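Local coordinates for protein Maltose/maltodextrin transport permease homologue (Bdellovibrio bacteriovorus HD100, PDB 6FFL) that binds maltotriose as the maltodextrin-binding domain fused to a MalF membrane subunit, and probably supplies sugar to the ABC transporter, at residues Pro129-Glu134 / Met255-Gly260; Pro169-Phe174 / Lys194-Phe199; Val184-Asn189 / Gln374-Ala379. One frame throughout, in Å; residues are numbered along the deposited sequence.

How the contacts relate
Followed from the N terminus, the chain first reaches 129-134, leading into helix 132-142; it meets 255-260 some 121 residues further on, and contact 1 closes a long loop there. Within it lies contact 2, a short loop with 19 residues between its segments, in which 169-174 packs on 194-199 of helix 191-205. Contact 3 starts at 184-189, between the two segments of contact 2, but finds its partner only on helix 368-384, so it crosses both of the others. Contacts 1 and 2 touch directly: I256 packs on F170, A173 and F174. Contact 3 stays apart, its nearest atoms about 5 Å from contact 2 and about 15 Å from contact 1, and ties in the last helix.

Contact 1 (Pro129-Glu134 / Met255-Gly260); sequences PKNSQE and MISETG
S132 and S257 lie at the heart of a polar contact between the start of helix 132-142 and the loop that follows strand 248-251, in a lobe built on a four-stranded sheet. The backbones run in roughly the same direction, 30° apart, and are joined by a single parallel bridge between N131 and M255. M255 N donates to K130 O (3.2 Å), and S132 N donates to M255 O (2.7 Å).

Beyond the bridge, each serine hydroxyl accepts a backbone N-H from the opposite segment. S132 OG takes the N-H of S257 at 2.9 Å in an almost straight line (177°), and S257 OG accepts from Q133 N (3.2 Å). With chi1 at 64°, S132 OG lies between its own backbone N and carbonyl carbon, where it faces the loop. A water 2.6 Å from S132 OG also donates to OE1 of E258, so this buried hydroxyl is held by the loop N-H and by a water that bridges to E258.

N131 is the N-cap of the helix: its OD1 accepts from E134 N at 2.8 Å and satisfies an amide of the first turn. E134 folds back on the residues before the helix, with OE1 met from above the carboxylate plane by K130 N, and K130 NZ forms a salt bridge to OE2 on its syn side (2.7 Å). The side chain of M255 leads away from 129-134 to a bound platinum(II) ion and touches W262. On the loop, I256 turns its CB away from the helix start and packs on F170 and A173 of helix 170-173, while P129 lies against L135 and L138 of helix 132-142.

Contact 2 (Pro169-Phe174 / Lys194-Phe199); sequences PFIPAF and KDTFQF
F174, T196 and F199 give up most surface here, as a short, irregular helical turn near 170-173 settles on helix 191-205. The F174 ring lies along the second helix. D195 CB sits over one of its faces as a CH-pi contact, 4.0 Å from the ring centroid. At the far end of the ring, F174 CZ meets F199 CB at 3.7 Å. T196 fits between F174 and I171: its OG1 is 3.5 Å from F174 CD2 and 3.3 Å from I171 CA, while the polar need of that hydroxyl is met within its own helix by A192 O. Its CG2 touches F170 CB.

F170, F174 and F199 form an aromatic cluster in one lobe of the two-lobed solute-binding fold. Both pairs are oblique, the planes of F170 and F199 turned by 51° and those of F174 and F199 by 54°. F199 has its ring trans to the backbone N (chi1 176°), which sends it across to F170 and places CE2 over one face of that ring, 3.8 Å from F170 CE1. Beyond the cluster, F170 reaches I253 and P263, and F174 rests on I256.

Contact 3 (Val184-Asn189 / Gln374-Ala379); sequences VTPNLN and QAQITA
L188 and P186 turn toward the helix and, with A375 and A379, form the apolar centre between loop 184-189 and helix 368-384. L188 CD1 reaches the helix at A375 CB (3.9 Å) and also touches A379 CB, one turn further along. The ring of P186 comes in beside it, with CG 4.0 Å from A379 CB, and extends the apolar patch to I383. The backbones come close beside this patch, with L188 CA 5.0 Å from Q376 CA.

Outward from this patch, Q376 leaves the helix with CG anti to its backbone N (chi1 -177°) and then bends at chi2 (67°), which brings its amide alongside the loop backbone. There OE1 accepts from L188 N at 2.7 Å, while NE2 donates to P186 O at 2.9 Å from well above the carbonyl plane. NE2 also bonds to E380 OE2 of the same helix, so both ends of the amide are engaged and its flip is fixed. Toward the exposed side, N189 CB packs on Q376 CB (3.8 Å).

N187, between the two gripped residues, points its CB away and bonds through ND2 to A177 O. One glutamine amide thus bridges the C=O and the N-H on either side of N187, a side-chain-to-backbone bridge that fastens an irregular loop to the C-terminal helix of this maltodextrin-binding domain.

Contact 1 (Pro129-Glu134 / Met255-Gly260)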
ATOM      1  N   PRO A 129       0.521 -22.143  -3.741  1.00 14.32           N
ATOM      2  CA  PRO A 129       1.770 -22.408  -4.461  1.00 16.68           C
ATOM      3  C   PRO A 129       2.937 -21.708  -3.787  1.00 15.56           C
ATOM      4  O   PRO A 129       2.811 -20.574  -3.316  1.00 18.14           O
ATOM      5  CB  PRO A 129       1.508 -21.828  -5.855  1.00 16.21           C
ATOM      6  CG  PRO A 129       0.528 -20.711  -5.603  1.00 17.17           C
ATOM      7  CD  PRO A 129      -0.372 -21.241  -4.489  1.00 17.48           C
ATOM      8  N   LYS A 130       4.088 -22.383  -3.761  1.00 16.33           N
ATOM      9  CA  LYS A 130       5.283 -21.826  -3.135  1.00 15.31           C
ATOM     10  C   LYS A 130       6.262 -21.229  -4.139  1.00 19.97           C
ATOM     11  O   LYS A 130       7.185 -20.514  -3.734  1.00 18.78           O
ATOM     12  CB  LYS A 130       5.997 -22.893  -2.287  1.00 22.19           C
ATOM     13  CG  LYS A 130       6.411 -24.147  -3.039  1.00 36.47           C
ATOM     14  CD  LYS A 130       6.904 -25.220  -2.072  1.00 44.77           C
ATOM     15  CE  LYS A 130       7.404 -26.459  -2.805  1.00 46.54           C
ATOM     16  NZ  LYS A 130       6.296 -27.418  -3.073  1.00 39.96           N
ATOM     17  N   ASN A 131       6.089 -21.494  -5.430  1.00 13.70           N
ATOM     18  CA  ASN A 131       6.938 -20.877  -6.439  1.00 12.35           C
ATOM     19  C   ASN A 131       6.118 -20.579  -7.686  1.00 14.51           C
ATOM     20  O   ASN A 131       4.966 -20.998  -7.820  1.00 14.92           O
ATOM     21  CB  ASN A 131       8.147 -21.756  -6.791  1.00 16.20           C
ATOM     22  CG  ASN A 131       7.749 -23.118  -7.291  1.00 17.94           C
ATOM     23  OD1 ASN A 131       7.013 -23.243  -8.262  1.00 19.32           O
ATOM     24  ND2 ASN A 131       8.270 -24.161  -6.644  1.00 27.04           N
ATOM     25  N   SER A 132       6.749 -19.858  -8.615  1.00 15.73           N
ATOM     26  CA  SER A 132       6.037 -19.350  -9.784  1.00 14.07           C
ATOM     27  C   SER A 132       5.628 -20.468 -10.734  1.00 18.99           C
ATOM     28  O   SER A 132       4.592 -20.362 -11.410  1.00 14.84           O
ATOM     29  CB  SER A 132       6.911 -18.306 -10.500  1.00 15.62           C
ATOM     30  OG  SER A 132       8.107 -18.891 -11.008  1.00 17.15           O
ATOM     31  N   GLN A 133       6.410 -21.549 -10.815  1.00 17.11           N
ATOM     32  CA  GLN A 133       5.980 -22.657 -11.658  1.00 18.32           C
ATOM     33  C   GLN A 133       4.700 -23.277 -11.113  1.00 18.37           C
ATOM     34  O   GLN A 133       3.764 -23.549 -11.874  1.00 19.60           O
ATOM     35  CB  GLN A 133       7.093 -23.702 -11.790  1.00 18.38           C
ATOM     36  CG  GLN A 133       6.608 -25.012 -12.411  1.00 28.33           C
ATOM     37  CD  GLN A 133       7.714 -26.034 -12.630  1.00 47.74           C
ATOM     38  OE1 GLN A 133       8.883 -25.783 -12.333  1.00 44.65           O
ATOM     39  NE2 GLN A 133       7.343 -27.194 -13.167  1.00 58.76           N
ATOM     40  N   GLU A 134       4.637 -23.484  -9.796  1.00 17.25           N
ATOM     41  CA  GLU A 134       3.412 -23.966  -9.162  1.00 17.04           C
ATOM     42  C   GLU A 134       2.276 -22.969  -9.332  1.00 17.59           C
ATOM     43  O   GLU A 134       1.122 -23.358  -9.550  1.00 19.17           O
ATOM     44  CB  GLU A 134       3.651 -24.218  -7.672  1.00 18.35           C
ATOM     45  CG  GLU A 134       4.481 -25.455  -7.375  1.00 18.30           C
ATOM     46  CD  GLU A 134       4.631 -25.708  -5.883  1.00 27.02           C
ATOM     47  OE1 GLU A 134       3.976 -25.000  -5.082  1.00 26.17           O
ATOM     48  OE2 GLU A 134       5.400 -26.622  -5.516  1.00 26.38           O
ATOM     49  N   MET A 255       7.911 -17.625  -4.802  1.00 13.51           N
ATOM     50  CA  MET A 255       9.290 -17.476  -5.254  1.00 12.12           C
ATOM     51  C   MET A 255       9.388 -17.669  -6.764  1.00 15.25           C
ATOM     52  O   MET A 255       8.740 -18.541  -7.346  1.00 14.91           O
ATOM     53  CB  MET A 255      10.161 -18.497  -4.515  1.00 17.14           C
ATOM     54  CG  MET A 255      11.567 -18.726  -5.054  1.00 17.45           C
ATOM     55  SD  MET A 255      12.379 -20.133  -4.227  1.00 19.63           S
ATOM     56  CE  MET A 255      12.605 -19.442  -2.595  1.00 22.14           C
ATOM     57  N   ILE A 256      10.193 -16.831  -7.412  1.00 12.53           N
ATOM     58  CA  ILE A 256      10.398 -17.000  -8.848  1.00 11.83           C
ATOM     59  C   ILE A 256      11.256 -18.232  -9.089  1.00 14.16           C
ATOM     60  O   ILE A 256      12.401 -18.306  -8.630  1.00 13.07           O
ATOM     61  CB  ILE A 256      11.040 -15.749  -9.456  1.00 12.02           C
ATOM     62  CG1 ILE A 256      10.162 -14.535  -9.139  1.00 13.61           C
ATOM     63  CG2 ILE A 256      11.337 -15.956 -10.952  1.00 14.62           C
ATOM     64  CD1 ILE A 256       8.753 -14.661  -9.727  1.00 16.20           C
ATOM     65  N   SER A 257      10.702 -19.209  -9.820  1.00 13.35           N
ATOM     66  CA  SER A 257      11.397 -20.484  -9.995  1.00 13.43           C
ATOM     67  C   SER A 257      12.764 -20.304 -10.648  1.00 14.20           C
ATOM     68  O   SER A 257      13.733 -20.968 -10.261  1.00 14.88           O
ATOM     69  CB  SER A 257      10.543 -21.435 -10.834  1.00 13.52           C
ATOM     70  OG  SER A 257       9.488 -21.963 -10.051  1.00 15.82           O
ATOM     71  N   GLU A 258      12.863 -19.411 -11.636  1.00 14.25           N
ATOM     72  CA  GLU A 258      14.098 -19.250 -12.399  1.00 17.21           C
ATOM     73  C   GLU A 258      15.231 -18.637 -11.586  1.00 16.46           C
ATOM     74  O   GLU A 258      16.405 -18.829 -11.933  1.00 16.49           O
ATOM     75  CB  GLU A 258      13.835 -18.373 -13.633  1.00 20.39           C
ATOM     76  CG  GLU A 258      13.114 -19.082 -14.778  1.00 25.78           C
ATOM     77  CD  GLU A 258      11.601 -19.254 -14.566  1.00 34.17           C
ATOM     78  OE1 GLU A 258      11.021 -18.663 -13.622  1.00 22.63           O
ATOM     79  OE2 GLU A 258      10.986 -19.982 -15.380  1.00 34.33           O
ATOM     80  N   THR A 259      14.916 -17.900 -10.522  1.00 17.20           N
ATOM     81  CA  THR A 259      15.933 -17.168  -9.778  1.00 16.80           C
ATOM     82  C   THR A 259      16.089 -17.630  -8.340  1.00 15.22           C
ATOM     83  O   THR A 259      17.104 -17.307  -7.714  1.00 17.07           O
ATOM     84  CB  THR A 259      15.614 -15.660  -9.770  1.00 16.98           C
ATOM     85  OG1 THR A 259      14.544 -15.406  -8.850  1.00 14.99           O
ATOM     86  CG2 THR A 259      15.186 -15.183 -11.177  1.00 16.21           C
ATOM     87  N   GLY A 260      15.139 -18.396  -7.808  1.00 14.66           N
ATOM     88  CA  GLY A 260      15.211 -18.788  -6.419  1.00 16.00           C
ATOM     89  C   GLY A 260      14.955 -17.675  -5.434  1.00 17.71           C
ATOM     90  O   GLY A 260      15.255 -17.839  -4.248  1.00 16.53           O
TER
HETATM   91  O   HOH W   1       8.261 -19.057 -13.619  1.00 24.03           O

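Contact 2 (Pro169-Phe174 / Lys194-Phe199)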
ATOM      1  N   PRO A 169       7.242  -5.851  -6.231  1.00 12.81           N
ATOM      2  CA  PRO A 169       7.889  -6.948  -5.497  1.00 17.80           C
ATOM      3  C   PRO A 169       8.705  -7.859  -6.393  1.00 10.97           C
ATOM      4  O   PRO A 169       9.681  -8.459  -5.923  1.00 14.02           O
ATOM      5  CB  PRO A 169       6.708  -7.694  -4.859  1.00 12.01           C
ATOM      6  CG  PRO A 169       5.599  -6.683  -4.798  1.00 12.74           C
ATOM      7  CD  PRO A 169       5.775  -5.878  -6.056  1.00 13.86           C
ATOM      8  N   PHE A 170       8.342  -7.984  -7.671  1.00 12.09           N
ATOM      9  CA  PHE A 170       9.062  -8.905  -8.551  1.00 13.41           C
ATOM     10  C   PHE A 170      10.413  -8.370  -8.983  1.00 13.08           C
ATOM     11  O   PHE A 170      11.296  -9.160  -9.334  1.00 14.62           O
ATOM     12  CB  PHE A 170       8.234  -9.218  -9.800  1.00 15.41           C
ATOM     13  CG  PHE A 170       6.892  -9.819  -9.490  1.00 13.11           C
ATOM     14  CD1 PHE A 170       6.788 -11.136  -9.060  1.00 14.09           C
ATOM     15  CD2 PHE A 170       5.741  -9.065  -9.613  1.00 15.49           C
ATOM     16  CE1 PHE A 170       5.549 -11.687  -8.746  1.00 14.36           C
ATOM     17  CE2 PHE A 170       4.501  -9.610  -9.308  1.00 17.70           C
ATOM     18  CZ  PHE A 170       4.408 -10.920  -8.878  1.00 16.20           C
ATOM     19  N   ILE A 171      10.591  -7.057  -8.979  1.00 14.18           N
ATOM     20  CA  ILE A 171      11.813  -6.478  -9.535  1.00 15.31           C
ATOM     21  C   ILE A 171      13.048  -7.056  -8.847  1.00 12.65           C
ATOM     22  O   ILE A 171      13.910  -7.604  -9.548  1.00 13.36           O
ATOM     23  CB  ILE A 171      11.776  -4.942  -9.476  1.00 14.30           C
ATOM     24  CG1 ILE A 171      10.605  -4.428 -10.316  1.00 11.66           C
ATOM     25  CG2 ILE A 171      13.101  -4.376  -9.980  1.00 17.29           C
ATOM     26  CD1 ILE A 171      10.288  -2.924 -10.112  1.00 12.73           C
ATOM     27  N   PRO A 172      13.193  -6.987  -7.513  1.00 11.90           N
ATOM     28  CA  PRO A 172      14.399  -7.554  -6.892  1.00 10.76           C
ATOM     29  C   PRO A 172      14.496  -9.065  -7.017  1.00 17.76           C
ATOM     30  O   PRO A 172      15.610  -9.597  -6.938  1.00 16.97           O
ATOM     31  CB  PRO A 172      14.276  -7.128  -5.421  1.00 16.27           C
ATOM     32  CG  PRO A 172      12.814  -6.872  -5.205  1.00 15.67           C
ATOM     33  CD  PRO A 172      12.333  -6.320  -6.514  1.00 15.08           C
ATOM     34  N   ALA A 173      13.379  -9.774  -7.211  1.00 11.88           N
ATOM     35  CA  ALA A 173      13.471 -11.218  -7.415  1.00 15.38           C
ATOM     36  C   ALA A 173      14.099 -11.556  -8.760  1.00 13.91           C
ATOM     37  O   ALA A 173      14.620 -12.667  -8.934  1.00 16.58           O
ATOM     38  CB  ALA A 173      12.082 -11.862  -7.295  1.00 15.75           C
ATOM     39  N   PHE A 174      14.071 -10.625  -9.711  1.00 13.85           N
ATOM     40  CA  PHE A 174      14.720 -10.813 -10.999  1.00 17.74           C
ATOM     41  C   PHE A 174      16.090 -10.158 -11.060  1.00 22.66           C
ATOM     42  O   PHE A 174      16.736 -10.208 -12.106  1.00 21.72           O
ATOM     43  CB  PHE A 174      13.834 -10.273 -12.131  1.00 14.46           C
ATOM     44  CG  PHE A 174      12.667 -11.168 -12.464  1.00 16.00           C
ATOM     45  CD1 PHE A 174      12.870 -12.382 -13.107  1.00 17.74           C
ATOM     46  CD2 PHE A 174      11.376 -10.796 -12.140  1.00 15.95           C
ATOM     47  CE1 PHE A 174      11.803 -13.204 -13.417  1.00 17.83           C
ATOM     48  CE2 PHE A 174      10.298 -11.615 -12.436  1.00 14.97           C
ATOM     49  CZ  PHE A 174      10.515 -12.821 -13.085  1.00 19.56           C
ATOM     50  N   LYS A 194      13.107  -5.280 -16.972  1.00 15.43           N
ATOM     51  CA  LYS A 194      12.664  -5.899 -18.220  1.00 14.27           C
ATOM     52  C   LYS A 194      12.029  -7.259 -17.950  1.00 16.50           C
ATOM     53  O   LYS A 194      10.950  -7.572 -18.474  1.00 16.69           O
ATOM     54  CB  LYS A 194      13.840  -6.034 -19.189  1.00 13.99           C
ATOM     55  CG  LYS A 194      13.488  -6.731 -20.505  1.00 19.43           C
ATOM     56  CD  LYS A 194      14.748  -7.147 -21.244  1.00 30.81           C
ATOM     57  CE  LYS A 194      15.561  -8.136 -20.420  1.00 43.82           C
ATOM     58  NZ  LYS A 194      15.403  -9.532 -20.909  1.00 51.48           N
ATOM     59  N   ASP A 195      12.675  -8.069 -17.101  1.00 16.44           N
ATOM     60  CA  ASP A 195      12.175  -9.411 -16.805  1.00 18.98           C
ATOM     61  C   ASP A 195      10.842  -9.352 -16.061  1.00 17.83           C
ATOM     62  O   ASP A 195       9.967 -10.209 -16.267  1.00 17.49           O
ATOM     63  CB  ASP A 195      13.206 -10.190 -15.979  1.00 16.01           C
ATOM     64  CG  ASP A 195      14.379 -10.708 -16.813  1.00 23.72           C
ATOM     65  OD1 ASP A 195      14.334 -10.640 -18.061  1.00 23.64           O
ATOM     66  OD2 ASP A 195      15.356 -11.192 -16.206  1.00 30.62           O
ATOM     67  N   THR A 196      10.677  -8.359 -15.185  1.00 16.38           N
ATOM     68  CA  THR A 196       9.403  -8.160 -14.495  1.00 15.59           C
ATOM     69  C   THR A 196       8.293  -7.828 -15.483  1.00 14.91           C
ATOM     70  O   THR A 196       7.196  -8.398 -15.424  1.00 16.19           O
ATOM     71  CB  THR A 196       9.543  -7.033 -13.462  1.00 13.68           C
ATOM     72  OG1 THR A 196      10.489  -7.422 -12.456  1.00 14.53           O
ATOM     73  CG2 THR A 196       8.210  -6.758 -12.791  1.00 15.55           C
ATOM     74  N   PHE A 197       8.555  -6.870 -16.374  1.00 14.24           N
ATOM     75  CA  PHE A 197       7.621  -6.567 -17.450  1.00 13.89           C
ATOM     76  C   PHE A 197       7.258  -7.821 -18.230  1.00 16.92           C
ATOM     77  O   PHE A 197       6.082  -8.054 -18.540  1.00 16.69           O
ATOM     78  CB  PHE A 197       8.224  -5.535 -18.406  1.00 13.28           C
ATOM     79  CG  PHE A 197       8.292  -4.140 -17.850  1.00 16.04           C
ATOM     80  CD1 PHE A 197       7.624  -3.794 -16.685  1.00 22.40           C
ATOM     81  CD2 PHE A 197       9.054  -3.172 -18.493  1.00 17.37           C
ATOM     82  CE1 PHE A 197       7.683  -2.498 -16.191  1.00 19.26           C
ATOM     83  CE2 PHE A 197       9.131  -1.871 -17.999  1.00 18.80           C
ATOM     84  CZ  PHE A 197       8.442  -1.541 -16.835  1.00 15.84           C
ATOM     85  N   GLN A 198       8.259  -8.641 -18.569  1.00 17.91           N
ATOM     86  CA  GLN A 198       7.976  -9.810 -19.395  1.00 15.53           C
ATOM     87  C   GLN A 198       7.236 -10.883 -18.617  1.00 15.55           C
ATOM     88  O   GLN A 198       6.405 -11.595 -19.199  1.00 19.44           O
ATOM     89  CB  GLN A 198       9.266 -10.374 -19.998  1.00 20.83           C
ATOM     90  CG  GLN A 198      10.093  -9.323 -20.733  1.00 29.74           C
ATOM     91  CD  GLN A 198      11.312  -9.883 -21.456  1.00 42.99           C
ATOM     92  OE1 GLN A 198      11.449  -9.726 -22.672  1.00 42.86           O
ATOM     93  NE2 GLN A 198      12.206 -10.529 -20.710  1.00 40.55           N
ATOM     94  N   PHE A 199       7.537 -11.025 -17.323  1.00 17.01           N
ATOM     95  CA  PHE A 199       6.872 -12.029 -16.493  1.00 16.49           C
ATOM     96  C   PHE A 199       5.372 -11.792 -16.461  1.00 19.84           C
ATOM     97  O   PHE A 199       4.577 -12.726 -16.630  1.00 19.15           O
ATOM     98  CB  PHE A 199       7.461 -11.995 -15.077  1.00 18.38           C
ATOM     99  CG  PHE A 199       6.782 -12.923 -14.104  1.00 18.92           C
ATOM    100  CD1 PHE A 199       6.898 -14.302 -14.234  1.00 20.88           C
ATOM    101  CD2 PHE A 199       6.028 -12.409 -13.063  1.00 19.80           C
ATOM    102  CE1 PHE A 199       6.277 -15.146 -13.340  1.00 25.13           C
ATOM    103  CE2 PHE A 199       5.400 -13.252 -12.165  1.00 19.89           C
ATOM    104  CZ  PHE A 199       5.525 -14.612 -12.300  1.00 18.16           C
TER

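Contact 3 (Val184-Asn189 / Gln374-Ala379)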
ATOM      1  N   VAL A 184      18.217   7.433  -3.571  1.00 22.10           N
ATOM      2  CA  VAL A 184      17.765   8.544  -4.409  1.00 18.43           C
ATOM      3  C   VAL A 184      18.009   8.327  -5.892  1.00 19.35           C
ATOM      4  O   VAL A 184      17.393   9.027  -6.714  1.00 22.09           O
ATOM      5  CB  VAL A 184      18.414   9.872  -3.963  1.00 24.28           C
ATOM      6  CG1 VAL A 184      18.008  10.224  -2.539  1.00 26.98           C
ATOM      7  CG2 VAL A 184      19.928   9.802  -4.112  1.00 22.53           C
ATOM      8  N   THR A 185      18.878   7.409  -6.308  1.00 17.26           N
ATOM      9  CA  THR A 185      19.151   7.224  -7.726  1.00 18.51           C
ATOM     10  C   THR A 185      18.275   6.109  -8.282  1.00 15.33           C
ATOM     11  O   THR A 185      18.370   4.966  -7.809  1.00 18.64           O
ATOM     12  CB  THR A 185      20.621   6.897  -7.957  1.00 27.70           C
ATOM     13  OG1 THR A 185      21.430   7.947  -7.400  1.00 23.94           O
ATOM     14  CG2 THR A 185      20.911   6.791  -9.446  1.00 30.41           C
ATOM     15  N   PRO A 186      17.422   6.387  -9.268  1.00 17.51           N
ATOM     16  CA  PRO A 186      16.639   5.316  -9.895  1.00 18.42           C
ATOM     17  C   PRO A 186      17.553   4.270 -10.512  1.00 16.22           C
ATOM     18  O   PRO A 186      18.629   4.584 -11.025  1.00 18.69           O
ATOM     19  CB  PRO A 186      15.831   6.047 -10.975  1.00 16.20           C
ATOM     20  CG  PRO A 186      15.779   7.472 -10.516  1.00 19.54           C
ATOM     21  CD  PRO A 186      17.108   7.708  -9.830  1.00 18.22           C
ATOM     22  N   ASN A 187      17.114   3.015 -10.444  1.00 15.77           N
ATOM     23  CA  ASN A 187      17.823   1.888 -11.034  1.00 14.80           C
ATOM     24  C   ASN A 187      16.806   1.083 -11.835  1.00 16.63           C
ATOM     25  O   ASN A 187      16.461  -0.038 -11.466  1.00 16.47           O
ATOM     26  CB  ASN A 187      18.491   1.029  -9.955  1.00 16.90           C
ATOM     27  CG  ASN A 187      19.505   0.056 -10.525  1.00 21.12           C
ATOM     28  OD1 ASN A 187      20.222   0.368 -11.471  1.00 28.37           O
ATOM     29  ND2 ASN A 187      19.564  -1.136  -9.948  1.00 24.37           N
ATOM     30  N   LEU A 188      16.334   1.668 -12.939  1.00 17.38           N
ATOM     31  CA  LEU A 188      15.256   1.074 -13.719  1.00 14.71           C
ATOM     32  C   LEU A 188      15.703   0.480 -15.043  1.00 14.85           C
ATOM     33  O   LEU A 188      15.004  -0.391 -15.575  1.00 14.81           O
ATOM     34  CB  LEU A 188      14.162   2.120 -13.990  1.00 13.10           C
ATOM     35  CG  LEU A 188      13.672   2.898 -12.761  1.00 13.49           C
ATOM     36  CD1 LEU A 188      12.606   3.919 -13.164  1.00 14.06           C
ATOM     37  CD2 LEU A 188      13.147   1.912 -11.707  1.00 13.92           C
ATOM     38  N   ASN A 189      16.834   0.924 -15.600  1.00 13.19           N
ATOM     39  CA  ASN A 189      17.305   0.380 -16.881  1.00 14.91           C
ATOM     40  C   ASN A 189      18.085  -0.909 -16.622  1.00 20.44           C
ATOM     41  O   ASN A 189      19.302  -1.001 -16.805  1.00 20.59           O
ATOM     42  CB  ASN A 189      18.155   1.402 -17.629  1.00 17.84           C
ATOM     43  CG  ASN A 189      18.536   0.914 -19.024  1.00 24.14           C
ATOM     44  OD1 ASN A 189      17.910  -0.006 -19.556  1.00 25.07           O
ATOM     45  ND2 ASN A 189      19.572   1.510 -19.610  1.00 28.91           N
ATOM     46  N   GLN A 374      13.464   3.732 -21.064  0.56 15.57           N
ATOM     47  CA  GLN A 374      12.775   5.017 -20.990  0.56 16.12           C
ATOM     48  C   GLN A 374      12.208   5.300 -19.605  0.56 18.50           C
ATOM     49  O   GLN A 374      11.998   6.472 -19.265  0.56 19.08           O
ATOM     50  CB  GLN A 374      11.668   5.076 -22.048  0.56 16.51           C
ATOM     51  CG  GLN A 374      12.224   5.370 -23.439  0.56 23.18           C
ATOM     52  CD  GLN A 374      11.320   4.901 -24.568  0.56 23.02           C
ATOM     53  OE1 GLN A 374      10.135   5.234 -24.617  0.56 19.91           O
ATOM     54  NE2 GLN A 374      11.884   4.128 -25.485  0.56 23.51           N
ATOM     55  N   ALA A 375      11.954   4.265 -18.799  1.00 15.89           N
ATOM     56  CA  ALA A 375      11.608   4.496 -17.399  1.00 19.20           C
ATOM     57  C   ALA A 375      12.752   5.195 -16.673  1.00 15.27           C
ATOM     58  O   ALA A 375      12.532   6.162 -15.932  1.00 17.28           O
ATOM     59  CB  ALA A 375      11.256   3.178 -16.704  1.00 18.65           C
ATOM     60  N   GLN A 376      13.983   4.741 -16.900  1.00 14.58           N
ATOM     61  CA  GLN A 376      15.134   5.386 -16.275  1.00 16.76           C
ATOM     62  C   GLN A 376      15.291   6.826 -16.755  1.00 17.78           C
ATOM     63  O   GLN A 376      15.488   7.746 -15.946  1.00 16.87           O
ATOM     64  CB  GLN A 376      16.404   4.585 -16.563  1.00 16.01           C
ATOM     65  CG  GLN A 376      17.676   5.129 -15.892  1.00 18.87           C
ATOM     66  CD  GLN A 376      17.642   5.009 -14.380  1.00 20.48           C
ATOM     67  OE1 GLN A 376      16.899   4.204 -13.834  1.00 17.49           O
ATOM     68  NE2 GLN A 376      18.456   5.809 -13.697  1.00 18.81           N
ATOM     69  N   ILE A 377      15.211   7.041 -18.073  1.00 18.71           N
ATOM     70  CA  ILE A 377      15.432   8.384 -18.608  1.00 18.22           C
ATOM     71  C   ILE A 377      14.377   9.344 -18.079  1.00 19.17           C
ATOM     72  O   ILE A 377      14.695  10.457 -17.644  1.00 19.35           O
ATOM     73  CB  ILE A 377      15.455   8.367 -20.152  1.00 18.62           C
ATOM     74  CG1 ILE A 377      16.683   7.609 -20.665  1.00 19.48           C
ATOM     75  CG2 ILE A 377      15.443   9.812 -20.707  1.00 19.92           C
ATOM     76  CD1 ILE A 377      16.533   7.105 -22.101  1.00 24.34           C
ATOM     77  N   THR A 378      13.111   8.920 -18.097  0.62 18.90           N
ATOM     78  CA  THR A 378      12.019   9.783 -17.655  0.62 18.63           C
ATOM     79  C   THR A 378      12.109  10.076 -16.163  0.62 18.03           C
ATOM     80  O   THR A 378      11.858  11.209 -15.731  0.62 19.61           O
ATOM     81  CB  THR A 378      10.680   9.132 -18.015  0.62 19.24           C
ATOM     82  OG1 THR A 378      10.545   9.100 -19.442  0.62 20.59           O
ATOM     83  CG2 THR A 378       9.517   9.903 -17.417  0.62 15.99           C
ATOM     84  N   ALA A 379      12.478   9.074 -15.360  1.00 16.74           N
ATOM     85  CA  ALA A 379      12.614   9.286 -13.919  1.00 19.12           C
ATOM     86  C   ALA A 379      13.710  10.299 -13.624  1.00 18.96           C
ATOM     87  O   ALA A 379      13.527  11.205 -12.799  1.00 22.14           O
ATOM     88  CB  ALA A 379      12.913   7.965 -13.207  1.00 20.63           C
TER